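Local atomic coordinates of 11S globulin seed storage protein (PDB entry 3QAC), a protein that probably serves as a seed storage protein, a nutrient reservoir of the 11S globulin family whose subunits are built from two cupin domains. Residues V310-N314 with S403-M407. Numbering follows the deposited sequence.
Sequences VNSFN and SENAM
Ser312 and Glu404 are joined by a hydrogen bond between 310-314 and 403-407. Ser312 OG donates to Glu404 OE2 at 2.6 Å, a short bond. It reaches the carboxylate from the anti side, 26° out of its plane. Glu404 swings CG away from its own backbone N (chi1 168°) and stays extended beyond it, which carries the carboxylate across to the hydroxyl. On the way, Glu404 CG passes 3.4 Å from Ser312 OG. Arg319 of helix 318-321 also touches both side chains. An alanine in place of Glu404 would probably leave the Ser312 hydroxyl without this acceptor and open a gap beside Arg319.

Asn311 can be followed outward. Asn311 CB packs 3.8 Å from Asn405 CA. Its CG lies beside the Asn405 amide group, and the two amide planes stand nearly perpendicular. Asn311 OD1 turns back to its own segment and accepts from Phe313 N at 3.1 Å, which makes an Asx turn. Asn311 ND2 donates to a water at 3.2 Å. That water donates in turn to Ala406 O, 3.1 Å away, and so bridges the segments. With both ends bonded, the Asn311 amide is fixed in its rotation.

Both segments are loops of the C-terminal cupin domain. They follow strands 305-310 and 394-401, which flank strand 324-330 in one antiparallel sheet. Ser324, at the start of that middle strand, hydrogen-bonds Ser403 O and Ala406 N.

Asn405 has left-handed backbone angles, and its amide enters between Asn311, Ser312 and Phe313. The amide plane lies 17° from the Phe313 ring plane, with Asn405 CG 4.1 Å from Phe313 CE2. Further along the chain, Met407 packs on Pro88 of a second subunit.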
ATOM      1  N   VAL A 310      -6.244  21.622  -0.058  1.00 47.50           N
ATOM      2  CA  VAL A 310      -4.848  21.380  -0.353  1.00 47.47           C
ATOM      3  C   VAL A 310      -4.730  19.933  -0.782  1.00 47.10           C
ATOM      4  O   VAL A 310      -5.006  19.010   0.002  1.00 44.16           O
ATOM      5  CB  VAL A 310      -3.969  21.567   0.870  1.00 44.91           C
ATOM      6  CG1 VAL A 310      -2.503  21.548   0.456  1.00 41.48           C
ATOM      7  CG2 VAL A 310      -4.316  22.850   1.555  1.00 38.95           C
ATOM      8  N   ASN A 311      -4.341  19.748  -2.034  1.00 44.58           N
ATOM      9  CA  ASN A 311      -4.079  18.427  -2.576  1.00 39.72           C
ATOM     10  C   ASN A 311      -2.830  18.446  -3.448  1.00 32.63           C
ATOM     11  O   ASN A 311      -1.979  19.304  -3.292  1.00 35.39           O
ATOM     12  CB  ASN A 311      -5.291  17.893  -3.334  1.00 40.91           C
ATOM     13  CG  ASN A 311      -5.691  18.777  -4.513  1.00 43.55           C
ATOM     14  OD1 ASN A 311      -4.898  19.572  -5.015  1.00 42.12           O
ATOM     15  ND2 ASN A 311      -6.933  18.628  -4.959  1.00 43.01           N
ATOM     16  N   SER A 312      -2.721  17.475  -4.337  1.00 32.60           N
ATOM     17  CA  SER A 312      -1.499  17.243  -5.090  1.00 42.51           C
ATOM     18  C   SER A 312      -1.259  18.277  -6.189  1.00 42.55           C
ATOM     19  O   SER A 312      -0.170  18.338  -6.744  1.00 47.84           O
ATOM     20  CB  SER A 312      -1.538  15.856  -5.724  1.00 46.11           C
ATOM     21  OG  SER A 312      -1.571  14.844  -4.742  1.00 44.19           O
ATOM     22  N   PHE A 313      -2.273  19.075  -6.503  1.00 45.64           N
ATOM     23  CA  PHE A 313      -2.161  20.079  -7.566  1.00 49.26           C
ATOM     24  C   PHE A 313      -1.592  21.402  -7.065  1.00 47.93           C
ATOM     25  O   PHE A 313      -0.721  21.983  -7.701  1.00 45.17           O
ATOM     26  CB  PHE A 313      -3.504  20.271  -8.274  1.00 46.24           C
ATOM     27  CG  PHE A 313      -4.144  18.976  -8.653  1.00 57.02           C
ATOM     28  CD1 PHE A 313      -3.625  18.215  -9.691  1.00 63.03           C
ATOM     29  CD2 PHE A 313      -5.227  18.485  -7.937  1.00 59.27           C
ATOM     30  CE1 PHE A 313      -4.192  16.995 -10.025  1.00 69.04           C
ATOM     31  CE2 PHE A 313      -5.809  17.269  -8.264  1.00 62.79           C
ATOM     32  CZ  PHE A 313      -5.287  16.519  -9.309  1.00 70.63           C
ATOM     33  N   ASN A 314      -2.050  21.879  -5.919  1.00 39.68           N
ATOM     34  CA  ASN A 314      -1.426  23.071  -5.374  1.00 42.43           C
ATOM     35  C   ASN A 314      -0.286  22.745  -4.416  1.00 43.92           C
ATOM     36  O   ASN A 314       0.533  23.604  -4.110  1.00 47.00           O
ATOM     37  CB  ASN A 314      -2.456  24.007  -4.740  1.00 44.47           C
ATOM     38  CG  ASN A 314      -3.393  23.281  -3.797  1.00 45.30           C
ATOM     39  OD1 ASN A 314      -4.563  23.637  -3.666  1.00 49.03           O
ATOM     40  ND2 ASN A 314      -2.888  22.247  -3.159  1.00 38.81           N
ATOM     41  N   SER A 403      -5.905  10.630   2.584  1.00 34.60           N
ATOM     42  CA  SER A 403      -5.475  10.161   1.267  1.00 36.72           C
ATOM     43  C   SER A 403      -5.189  11.293   0.322  1.00 39.85           C
ATOM     44  O   SER A 403      -5.438  12.451   0.623  1.00 36.39           O
ATOM     45  CB  SER A 403      -6.496   9.230   0.625  1.00 38.19           C
ATOM     46  OG  SER A 403      -7.537   9.969   0.023  1.00 41.03           O
ATOM     47  N   GLU A 404      -4.655  10.923  -0.834  1.00 43.18           N
ATOM     48  CA  GLU A 404      -4.303  11.877  -1.861  1.00 41.25           C
ATOM     49  C   GLU A 404      -5.587  12.445  -2.460  1.00 35.95           C
ATOM     50  O   GLU A 404      -6.546  11.718  -2.679  1.00 38.43           O
ATOM     51  CB  GLU A 404      -3.455  11.181  -2.926  1.00 40.61           C
ATOM     52  CG  GLU A 404      -3.269  12.003  -4.181  1.00 47.20           C
ATOM     53  CD  GLU A 404      -2.081  11.556  -5.001  1.00 52.13           C
ATOM     54  OE1 GLU A 404      -1.752  10.342  -4.956  1.00 52.46           O
ATOM     55  OE2 GLU A 404      -1.480  12.423  -5.685  1.00 46.99           O
ATOM     56  N   ASN A 405      -5.619  13.750  -2.690  1.00 42.24           N
ATOM     57  CA  ASN A 405      -6.768  14.358  -3.355  1.00 44.98           C
ATOM     58  C   ASN A 405      -8.052  13.702  -2.891  1.00 47.25           C
ATOM     59  O   ASN A 405      -8.811  13.166  -3.708  1.00 48.91           O
ATOM     60  CB  ASN A 405      -6.685  14.176  -4.868  1.00 46.37           C
ATOM     61  CG  ASN A 405      -5.288  14.361  -5.406  1.00 48.91           C
ATOM     62  OD1 ASN A 405      -4.777  13.492  -6.109  1.00 55.57           O
ATOM     63  ND2 ASN A 405      -4.668  15.494  -5.096  1.00 41.34           N
ATOM     64  N   ALA A 406      -8.272  13.701  -1.581  1.00 45.88           N
ATOM     65  CA  ALA A 406      -9.539  13.252  -1.040  1.00 44.39           C
ATOM     66  C   ALA A 406     -10.631  14.049  -1.742  1.00 47.15           C
ATOM     67  O   ALA A 406     -10.499  15.245  -1.974  1.00 45.45           O
ATOM     68  CB  ALA A 406      -9.593  13.471   0.474  1.00 36.99           C
ATOM     69  N   MET A 407     -11.705  13.366  -2.090  1.00 48.81           N
ATOM     70  CA  MET A 407     -12.793  13.970  -2.811  1.00 46.33           C
ATOM     71  C   MET A 407     -14.003  13.725  -1.954  1.00 41.16           C
ATOM     72  O   MET A 407     -14.126  12.655  -1.374  1.00 40.05           O
ATOM     73  CB  MET A 407     -12.998  13.209  -4.107  1.00 46.42           C
ATOM     74  CG  MET A 407     -13.619  14.009  -5.202  1.00 53.37           C
ATOM     75  SD  MET A 407     -12.339  14.371  -6.415  1.00 86.53           S
ATOM     76  CE  MET A 407     -12.073  16.129  -6.132  1.00 63.77           C
TER
HETATM   77  O   HOH W   1      -9.205  16.415  -4.478  1.00 51.86           O